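Local coordinates for protein thiamine pyrophosphokinase (Bacillus subtilis, PDB 3LM8) that transfers a pyrophosphate group from ATP to thiamine, making thiamine diphosphate and AMP as part of thiamine salvage, at residues N5-G10 and Q98-T103; V46-D51 and L70-A75; G171-L176 and S190-H195. The protein carries 1 engineered substitution. One frame throughout, in Å; residues are numbered along the deposited sequence.

Contact 1 of 3, residues N5-G10 and Q98-T103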
loop_
_atom_site.group_PDB
_atom_site.type_symbol
_atom_site.label_atom_id
_atom_site.label_comp_id
_atom_site.label_asym_id
_atom_site.label_seq_id
_atom_site.Cartn_x
_atom_site.Cartn_y
_atom_site.Cartn_z
ATOM N N ASN A 5 9.613 2.759 -2.158
ATOM C CA ASN A 5 8.331 2.997 -2.821
ATOM C C ASN A 5 8.275 2.207 -4.113
ATOM O O ASN A 5 9.162 2.325 -4.971
ATOM C CB ASN A 5 8.124 4.468 -3.169
ATOM C CG ASN A 5 7.993 5.339 -1.962
ATOM O OD1 ASN A 5 7.922 4.857 -0.829
ATOM N ND2 ASN A 5 7.959 6.643 -2.192
ATOM N N ILE A 6 7.210 1.422 -4.248
ATOM C CA ILE A 6 6.989 0.584 -5.412
ATOM C C ILE A 6 5.772 1.098 -6.164
ATOM O O ILE A 6 4.712 1.331 -5.566
ATOM C CB ILE A 6 6.686 -0.852 -4.990
ATOM C CG1 ILE A 6 7.733 -1.341 -3.986
ATOM C CG2 ILE A 6 6.608 -1.730 -6.207
ATOM C CD1 ILE A 6 7.443 -2.724 -3.401
ATOM N N VAL A 7 5.914 1.270 -7.472
ATOM C CA VAL A 7 4.800 1.729 -8.296
ATOM C C VAL A 7 4.415 0.605 -9.258
ATOM O O VAL A 7 5.122 0.331 -10.227
ATOM C CB VAL A 7 5.186 3.001 -9.085
ATOM C CG1 VAL A 7 4.046 3.436 -10.014
ATOM C CG2 VAL A 7 5.516 4.107 -8.105
ATOM N N ALA A 8 3.300 -0.062 -8.957
ATOM C CA ALA A 8 2.803 -1.158 -9.781
ATOM C C ALA A 8 2.194 -0.562 -11.038
ATOM O O ALA A 8 2.041 0.651 -11.127
ATOM C CB ALA A 8 1.762 -1.963 -9.017
ATOM N N GLY A 9 1.812 -1.410 -11.988
ATOM C CA GLY A 9 1.278 -0.916 -13.247
ATOM C C GLY A 9 -0.210 -0.690 -13.402
ATOM O O GLY A 9 -0.776 -1.034 -14.443
ATOM N N GLY A 10 -0.845 -0.110 -12.386
ATOM C CA GLY A 10 -2.270 0.163 -12.464
ATOM C C GLY A 10 -2.483 1.449 -13.235
ATOM O O GLY A 10 -1.507 2.096 -13.605
ATOM N N GLN A 98 5.979 1.542 0.631
ATOM C CA GLN A 98 4.767 2.203 0.171
ATOM C C GLN A 98 4.551 1.824 -1.283
ATOM O O GLN A 98 5.438 1.991 -2.118
ATOM C CB GLN A 98 4.882 3.720 0.346
ATOM C CG GLN A 98 4.689 4.154 1.799
ATOM C CD GLN A 98 4.907 5.643 2.018
ATOM O OE1 GLN A 98 4.157 6.293 2.766
ATOM N NE2 GLN A 98 5.947 6.192 1.379
ATOM N N ILE A 99 3.366 1.301 -1.578
ATOM C CA ILE A 99 3.047 0.849 -2.925
ATOM C C ILE A 99 1.941 1.653 -3.588
ATOM O O ILE A 99 0.903 1.935 -2.977
ATOM C CB ILE A 99 2.625 -0.634 -2.919
ATOM C CG1 ILE A 99 3.630 -1.462 -2.101
ATOM C CG2 ILE A 99 2.544 -1.142 -4.348
ATOM C CD1 ILE A 99 3.230 -2.906 -1.852
ATOM N N PHE A 100 2.164 1.995 -4.855
ATOM C CA PHE A 100 1.204 2.770 -5.635
ATOM C C PHE A 100 0.793 1.989 -6.885
ATOM O O PHE A 100 1.414 0.970 -7.215
ATOM C CB PHE A 100 1.836 4.106 -6.036
ATOM C CG PHE A 100 2.432 4.853 -4.887
ATOM C CD1 PHE A 100 1.736 5.895 -4.281
ATOM C CD2 PHE A 100 3.688 4.498 -4.387
ATOM C CE1 PHE A 100 2.283 6.583 -3.190
ATOM C CE2 PHE A 100 4.247 5.174 -3.300
ATOM C CZ PHE A 100 3.539 6.221 -2.699
ATOM N N GLY A 101 -0.233 2.481 -7.585
ATOM C CA GLY A 101 -0.696 1.811 -8.793
ATOM C C GLY A 101 -1.216 0.466 -8.357
ATOM O O GLY A 101 -1.020 -0.560 -9.015
ATOM N N ILE A 102 -1.903 0.502 -7.226
ATOM C CA ILE A 102 -2.439 -0.676 -6.596
ATOM C C ILE A 102 -3.933 -0.895 -6.831
ATOM O O ILE A 102 -4.501 -1.931 -6.452
ATOM C CB ILE A 102 -2.103 -0.597 -5.099
ATOM C CG1 ILE A 102 -0.951 -1.555 -4.806
ATOM C CG2 ILE A 102 -3.340 -0.833 -4.240
ATOM C CD1 ILE A 102 -0.522 -1.552 -3.357
ATOM N N THR A 103 -4.572 0.081 -7.460
ATOM C CA THR A 103 -5.992 -0.026 -7.756
ATOM C C THR A 103 -6.169 0.122 -9.253
ATOM O O THR A 103 -5.305 0.661 -9.931
ATOM C CB THR A 103 -6.788 1.047 -7.021
ATOM O OG1 THR A 103 -6.176 2.320 -7.236
ATOM C CG2 THR A 103 -6.809 0.752 -5.531
#
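Asn5 and Gln98 leave two neighbouring parallel strands together, on the same face of the sheet. The Gln98 amide reaches over to the Asn5 amide, and NE2 of Gln98 donates to OD1 of Asn5 at 3.2 Å. The acceptor lies almost in the Gln98 amide plane, but the donor is tilted from the Asn5 carbonyl plane. The two amides are turned 50° against each other. Gln98 can reach because its chain runs extended beyond CG, with chi2 175°.

Phe100 shares this face with Val7. Its ring turns an edge to Asn5, and Phe100 CE2 lies 3.9 Å from Asn5 CB. The Val7 branch that meets it is CG2, 4.2 Å from Phe100 CD2. On the opposite face Ile6 and Ile99 pack together, CB of Ile6 against CG2 of Ile99.

The backbones hold this register. Phe100 N donates to Ile6 O at 2.7 Å, and Ile6 N to Gln98 O and Ala8 N to Phe100 O continue the pattern. Gly101 then leaves the strand with positive phi, and Gly10 N makes a weak bond to its O.

The pair is buried in the mixed sheet of the catalytic domain. Strand 26-31 flanks it beyond Asn5-Val7, and strand 126-131 flanks it beyond Gln98-Phe100. Arg128 NH1 makes a hydrogen bond with Gln98 OE1, Tyr21 meets the Phe100 ring edge-to-face, and helix 33-41 packs on Val7.

Contact 2 of 3, residues V46-D51 and L70-A75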
loop_
_atom_site.group_PDB
_atom_site.type_symbol
_atom_site.label_atom_id
_atom_site.label_comp_id
_atom_site.label_asym_id
_atom_site.label_seq_id
_atom_site.Cartn_x
_atom_site.Cartn_y
_atom_site.Cartn_z
ATOM N N VAL A 46 15.403 2.309 -9.229
ATOM C CA VAL A 46 16.755 1.796 -9.032
ATOM C C VAL A 46 16.736 0.430 -9.694
ATOM O O VAL A 46 17.700 0.015 -10.336
ATOM C CB VAL A 46 17.129 1.635 -7.531
ATOM C CG1 VAL A 46 16.992 2.972 -6.803
ATOM C CG2 VAL A 46 16.250 0.599 -6.876
ATOM N N GLU A 47 15.611 -0.259 -9.536
ATOM C CA GLU A 47 15.414 -1.576 -10.128
ATOM C C GLU A 47 14.022 -1.539 -10.762
ATOM O O GLU A 47 13.270 -0.586 -10.568
ATOM C CB GLU A 47 15.450 -2.686 -9.062
ATOM C CG GLU A 47 16.548 -2.577 -8.006
ATOM C CD GLU A 47 17.955 -2.930 -8.501
ATOM O OE1 GLU A 47 18.900 -2.825 -7.678
ATOM O OE2 GLU A 47 18.119 -3.309 -9.688
ATOM N N ALA A 48 13.690 -2.577 -11.519
ATOM C CA ALA A 48 12.390 -2.686 -12.166
ATOM C C ALA A 48 12.057 -4.168 -12.280
ATOM O O ALA A 48 12.916 -4.978 -12.629
ATOM C CB ALA A 48 12.421 -2.031 -13.557
ATOM N N PHE A 49 10.813 -4.516 -11.974
ATOM C CA PHE A 49 10.366 -5.904 -12.028
ATOM C C PHE A 49 9.233 -6.139 -13.034
ATOM O O PHE A 49 8.365 -5.284 -13.234
ATOM C CB PHE A 49 9.901 -6.361 -10.645
ATOM C CG PHE A 49 10.965 -6.303 -9.596
ATOM C CD1 PHE A 49 11.463 -5.085 -9.155
ATOM C CD2 PHE A 49 11.450 -7.476 -9.018
ATOM C CE1 PHE A 49 12.430 -5.031 -8.148
ATOM C CE2 PHE A 49 12.424 -7.435 -8.003
ATOM C CZ PHE A 49 12.910 -6.213 -7.571
ATOM N N GLY A 50 9.240 -7.314 -13.655
ATOM C CA GLY A 50 8.210 -7.642 -14.624
ATOM C C GLY A 50 8.774 -7.756 -16.022
ATOM O O GLY A 50 9.991 -7.731 -16.215
ATOM N N ASP A 51 7.894 -7.897 -17.002
ATOM C CA ASP A 51 8.322 -7.998 -18.392
ATOM C C ASP A 51 7.765 -6.811 -19.156
ATOM O O ASP A 51 7.158 -5.913 -18.567
ATOM C CB ASP A 51 7.818 -9.296 -19.022
ATOM C CG ASP A 51 6.324 -9.462 -18.883
ATOM O OD1 ASP A 51 5.593 -8.532 -19.282
ATOM O OD2 ASP A 51 5.881 -10.516 -18.376
ATOM N N LEU A 70 19.209 0.364 -16.326
ATOM C CA LEU A 70 18.075 -0.084 -15.542
ATOM C C LEU A 70 17.934 -1.598 -15.644
ATOM O O LEU A 70 17.593 -2.128 -16.700
ATOM C CB LEU A 70 16.788 0.575 -16.043
ATOM C CG LEU A 70 15.474 -0.033 -15.524
ATOM C CD1 LEU A 70 15.511 -0.172 -13.994
ATOM C CD2 LEU A 70 14.299 0.839 -15.975
ATOM N N HIS A 71 18.202 -2.305 -14.553
ATOM C CA HIS A 71 18.055 -3.748 -14.586
ATOM C C HIS A 71 16.594 -4.121 -14.350
ATOM O O HIS A 71 15.930 -3.525 -13.508
ATOM C CB HIS A 71 18.889 -4.420 -13.513
ATOM C CG HIS A 71 18.764 -5.907 -13.531
ATOM N ND1 HIS A 71 18.676 -6.665 -12.385
ATOM C CD2 HIS A 71 18.666 -6.775 -14.567
ATOM C CE1 HIS A 71 18.526 -7.936 -12.712
ATOM N NE2 HIS A 71 18.517 -8.029 -14.031
ATOM N N VAL A 72 16.110 -5.123 -15.078
ATOM C CA VAL A 72 14.728 -5.571 -14.952
ATOM C C VAL A 72 14.653 -7.047 -14.573
ATOM O O VAL A 72 15.092 -7.904 -15.344
ATOM C CB VAL A 72 13.974 -5.382 -16.279
ATOM C CG1 VAL A 72 12.518 -5.778 -16.107
ATOM C CG2 VAL A 72 14.105 -3.944 -16.750
ATOM N N TYR A 73 14.097 -7.339 -13.397
ATOM C CA TYR A 73 13.960 -8.719 -12.932
ATOM C C TYR A 73 12.653 -9.310 -13.439
ATOM O O TYR A 73 11.588 -8.755 -13.205
ATOM C CB TYR A 73 13.964 -8.793 -11.408
ATOM C CG TYR A 73 15.249 -8.357 -10.749
ATOM C CD1 TYR A 73 15.658 -7.025 -10.797
ATOM C CD2 TYR A 73 16.046 -9.269 -10.060
ATOM C CE1 TYR A 73 16.828 -6.605 -10.178
ATOM C CE2 TYR A 73 17.225 -8.858 -9.434
ATOM C CZ TYR A 73 17.609 -7.522 -9.501
ATOM O OH TYR A 73 18.782 -7.096 -8.916
ATOM N N GLN A 74 12.726 -10.451 -14.114
ATOM C CA GLN A 74 11.516 -11.052 -14.648
ATOM C C GLN A 74 10.842 -11.967 -13.643
ATOM O O GLN A 74 11.490 -12.493 -12.733
ATOM C CB GLN A 74 11.834 -11.823 -15.928
ATOM C CG GLN A 74 10.929 -11.462 -17.101
ATOM C CD GLN A 74 9.464 -11.831 -16.870
ATOM O OE1 GLN A 74 8.787 -11.273 -15.992
ATOM N NE2 GLN A 74 8.967 -12.779 -17.664
ATOM N N ALA A 75 9.535 -12.144 -13.815
ATOM C CA ALA A 75 8.735 -12.993 -12.939
ATOM C C ALA A 75 8.701 -14.434 -13.448
ATOM O O ALA A 75 9.246 -14.732 -14.511
ATOM C CB ALA A 75 7.316 -12.443 -12.846
#
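Ala48 O is held from the neighbouring strand by two groups. Tyr73 N donates to it at 2.7 Å, nearly in line with the carbonyl bond. The CA-H of Val72 adds a weaker contact, with CA 3.0 Å from Ala48 O. Farther along, Gly50 N donates to Tyr73 O at 2.8 Å. Ala48 N makes a weak, bent bond to His71 O.

The Phe49 and Tyr73 rings run in company on one face of the sheet. Both torsions of the two side chains nearly match, chi2 being 68° in Phe49 and 67° in Tyr73, and the ring planes stay within 17° of each other. The rings are slid past each other, with centroids 5.0 Å apart, and hardly overlap. Phe49 CD2 instead meets the Tyr73 CB at 3.7 Å.

These are successive parallel strands of a beta-alpha-beta unit, in which helix 57-66 makes the crossover. Strand 71-73 is the outermost strand on this side of the mixed sheet within the chain. Strand 26-31 lies on the other side of strand 47-49. Helix 81-92 covers the aromatic face, where Trp88 meets the Phe49 ring edge-to-face.

On the other face Ala48 CB sits against Leu70 CD1 at 3.6 Å, with Val72 CG2 a little farther off. The Glu47 side chain is bent about its CB-CG bond and brings OE2 to the Tyr73 edge, 3.6 Å from Tyr73 CE1.

Beyond the strands Gly50 takes a positive phi. The side chain of Asp51 then lies about 4 Å from a bound magnesium ion at the nearest atoms, and its CB packs on the Gln74 amide.

Contact 3 of 3, residues G171-L176 and S190-H195. With VIB (3-(4-amino-2-methyl-pyrimidin-5-ylmethyl)-5-(2-hydroxy-ethyl)-4-methyl-thiazol-3-ium), chain E.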
loop_
_atom_site.group_PDB
_atom_site.type_symbol
_atom_site.label_atom_id
_atom_site.label_comp_id
_atom_site.label_asym_id
_atom_site.label_seq_id
_atom_site.Cartn_x
_atom_site.Cartn_y
_atom_site.Cartn_z
ATOM N N GLY A 171 -10.671 8.553 20.423
ATOM C CA GLY A 171 -10.416 9.749 19.641
ATOM C C GLY A 171 -11.234 9.638 18.370
ATOM O O GLY A 171 -11.065 10.403 17.413
ATOM N N PHE A 172 -12.142 8.670 18.369
ATOM C CA PHE A 172 -12.989 8.418 17.216
ATOM C C PHE A 172 -14.442 8.846 17.425
ATOM O O PHE A 172 -14.961 8.829 18.544
ATOM C CB PHE A 172 -12.942 6.924 16.849
ATOM C CG PHE A 172 -11.595 6.453 16.377
ATOM C CD1 PHE A 172 -11.415 6.022 15.070
ATOM C CD2 PHE A 172 -10.505 6.441 17.241
ATOM C CE1 PHE A 172 -10.167 5.583 14.627
ATOM C CE2 PHE A 172 -9.251 6.003 16.808
ATOM C CZ PHE A 172 -9.085 5.575 15.501
ATOM N N LYS A 173 -15.089 9.228 16.329
ATOM C CA LYS A 173 -16.481 9.635 16.371
ATOM C C LYS A 173 -17.299 8.480 16.934
ATOM O O LYS A 173 -18.233 8.692 17.695
ATOM C CB LYS A 173 -16.947 9.976 14.956
ATOM C CG LYS A 173 -18.414 10.341 14.796
ATOM C CD LYS A 173 -18.604 10.952 13.411
ATOM C CE LYS A 173 -20.029 11.330 13.099
ATOM N NZ LYS A 173 -20.060 12.072 11.804
ATOM N N TYR A 174 -16.922 7.256 16.562
ATOM C CA TYR A 174 -17.613 6.045 17.005
ATOM C C TYR A 174 -16.728 5.179 17.902
ATOM O O TYR A 174 -16.125 4.215 17.448
ATOM C CB TYR A 174 -18.068 5.233 15.782
ATOM C CG TYR A 174 -19.120 5.925 14.935
ATOM C CD1 TYR A 174 -20.475 5.865 15.280
ATOM C CD2 TYR A 174 -18.760 6.641 13.787
ATOM C CE1 TYR A 174 -21.448 6.498 14.502
ATOM C CE2 TYR A 174 -19.720 7.277 13.004
ATOM C CZ TYR A 174 -21.064 7.201 13.365
ATOM O OH TYR A 174 -22.015 7.823 12.589
ATOM N N PRO A 175 -16.657 5.510 19.197
ATOM C CA PRO A 175 -15.848 4.777 20.178
ATOM C C PRO A 175 -16.171 3.289 20.281
ATOM O O PRO A 175 -17.230 2.832 19.846
ATOM C CB PRO A 175 -16.139 5.515 21.483
ATOM C CG PRO A 175 -16.393 6.909 21.020
ATOM C CD PRO A 175 -17.297 6.672 19.828
ATOM N N LEU A 176 -15.241 2.557 20.885
ATOM C CA LEU A 176 -15.344 1.114 21.076
ATOM C C LEU A 176 -14.460 0.738 22.263
ATOM O O LEU A 176 -13.308 1.169 22.333
ATOM C CB LEU A 176 -14.839 0.406 19.813
ATOM C CG LEU A 176 -15.694 -0.635 19.090
ATOM C CD1 LEU A 176 -17.100 -0.099 18.851
ATOM C CD2 LEU A 176 -15.009 -1.007 17.782
ATOM N N SER A 190 -16.231 3.416 8.011
ATOM C CA SER A 190 -16.683 4.797 8.028
ATOM C C SER A 190 -16.630 5.472 9.400
ATOM O O SER A 190 -17.618 6.055 9.857
ATOM C CB SER A 190 -18.100 4.888 7.453
ATOM O OG SER A 190 -18.065 4.973 6.040
ATOM N N ASN A 191 -15.478 5.386 10.058
ATOM C CA ASN A 191 -15.306 6.032 11.353
ATOM C C ASN A 191 -14.580 7.339 11.052
ATOM O O ASN A 191 -14.188 7.597 9.915
ATOM C CB ASN A 191 -14.468 5.160 12.297
ATOM C CG ASN A 191 -14.807 5.387 13.764
ATOM O OD1 ASN A 191 -14.656 4.484 14.597
ATOM N ND2 ASN A 191 -15.264 6.592 14.090
ATOM N N GLU A 192 -14.410 8.167 12.067
ATOM C CA GLU A 192 -13.730 9.442 11.901
ATOM C C GLU A 192 -12.990 9.761 13.181
ATOM O O GLU A 192 -13.281 9.195 14.237
ATOM C CB GLU A 192 -14.743 10.553 11.618
ATOM C CG GLU A 192 -15.260 10.612 10.183
ATOM C CD GLU A 192 -16.416 11.590 10.023
ATOM O OE1 GLU A 192 -16.351 12.702 10.594
ATOM O OE2 GLU A 192 -17.387 11.250 9.316
ATOM N N LEU A 193 -12.023 10.662 13.087
ATOM C CA LEU A 193 -11.272 11.071 14.267
ATOM C C LEU A 193 -11.925 12.365 14.781
ATOM O O LEU A 193 -12.232 13.260 13.990
ATOM C CB LEU A 193 -9.813 11.323 13.874
ATOM C CG LEU A 193 -8.696 10.496 14.532
ATOM C CD1 LEU A 193 -9.099 9.024 14.698
ATOM C CD2 LEU A 193 -7.437 10.634 13.671
ATOM N N ILE A 194 -12.175 12.464 16.085
ATOM C CA ILE A 194 -12.767 13.696 16.604
ATOM C C ILE A 194 -11.722 14.527 17.335
ATOM O O ILE A 194 -11.977 15.655 17.751
ATOM C CB ILE A 194 -13.960 13.428 17.559
ATOM C CG1 ILE A 194 -13.493 12.670 18.801
ATOM C CG2 ILE A 194 -15.055 12.671 16.815
ATOM C CD1 ILE A 194 -14.578 12.492 19.843
ATOM N N HIS A 195 -10.534 13.960 17.477
ATOM C CA HIS A 195 -9.440 14.641 18.150
ATOM C C HIS A 195 -8.254 14.742 17.191
ATOM O O HIS A 195 -8.347 14.326 16.034
ATOM C CB HIS A 195 -9.025 13.861 19.405
ATOM C CG HIS A 195 -10.025 13.914 20.522
ATOM N ND1 HIS A 195 -11.322 14.342 20.348
ATOM C CD2 HIS A 195 -9.919 13.563 21.825
ATOM C CE1 HIS A 195 -11.974 14.252 21.493
ATOM N NE2 HIS A 195 -11.145 13.780 22.406
HETATM C CM2 VIB E . -17.198 1.156 15.537
HETATM N N4A VIB E . -21.415 2.733 13.876
HETATM C CM4 VIB E . -20.863 5.657 9.252
HETATM O O1 VIB E . -24.045 4.149 7.658
HETATM C C7 VIB E . -23.273 3.417 6.701
HETATM C C6 VIB E . -21.787 3.687 6.940
HETATM C C2 VIB E . -20.895 2.194 10.591
HETATM S S1 VIB E . -21.508 1.707 9.030
HETATM C C5 VIB E . -21.417 3.321 8.378
HETATM C C4 VIB E . -20.983 4.139 9.415
HETATM N N3 VIB E . -20.712 3.516 10.564
HETATM C C7A VIB E . -20.237 4.268 11.734
HETATM C C4A VIB E . -20.091 2.687 13.754
HETATM N N3A VIB E . -19.352 1.994 14.632
HETATM C C2A VIB E . -18.018 1.945 14.514
HETATM N N1A VIB E . -17.402 2.588 13.511
HETATM C C6A VIB E . -18.091 3.284 12.623
HETATM C C5A VIB E . -19.476 3.367 12.710
#
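Leu193 sets one methyl squarely on the face of the Phe172 ring. Leu193 CD1 stands 3.5 Å from the ring centroid and only 9° off the normal, a clear CH-pi contact. All six ring carbons lie close to this one branch. Ile146 and Ile155, from strands 142-147 and 154-159, also pack on Phe172 and Leu193.

The two loop segments run roughly antiparallel and share a single backbone bridge, between Phe172 and Leu193. Two hydrogen bonds flank it. Lys173 N donates to Glu192 O at 2.8 Å, coming from above the carbonyl plane. Ile194 N donates to Gly171 O at 2.7 Å, with the donor tilted from that plane. Gly171 has a positive phi where the chain leaves strand 167-170.

On the outer side the Lys173 and Glu192 side chains run out alongside each other. Lys173 is extended throughout, starting with CG anti to the backbone N (chi1 176°). This carries Lys173 NZ to within 3.7 Å of Glu192 OE2, a long salt bridge. Arg153 pairs with Glu192 OE1, so the carboxylate has a second cationic partner. Ile194 CG2 covers the start of Lys173, 3.4 Å from its CA.

The Tyr174 ring and the Asn191 amide pass each other head to tail, with their planes 64° apart. The Tyr174 ring offers a face to the bound thiamine: the bridging methylene C7A sits over the ring centre, 3.3 Å from Tyr174 CE2. Ser190 O lies 3.3 Å from CM4 of the thiazolium ring, and Leu176 CD1 meets CM2 on the pyrimidine at 3.5 Å. Together with Thr186, Leu187, Cys188 and Ile189, these residues line the thiamine pocket of the vitamin B1 binding domain.

Overall arrangement
Contacts 1 and 2 belong to the same mixed sheet. Their centres are 14 Å apart and their nearest atoms about 7 Å apart. Contact 2 is nested in the chain loop that contact 1 closes. Ions lie near both contacts: Asp51 of contact 2 approaches a magnesium ion, and Gly10 of contact 1 lies about 6 Å from a phosphate, probably from the crystallisation liquor. Contact 3 follows later in the chain and supplies four of the eight residues of the thiamine pocket. Its centre is 29 Å from that of contact 1 and 42 Å from that of contact 2. Contacts 2 and 3 lie on opposite sides of the chain's centre, with nearest atoms about 33 Å apart.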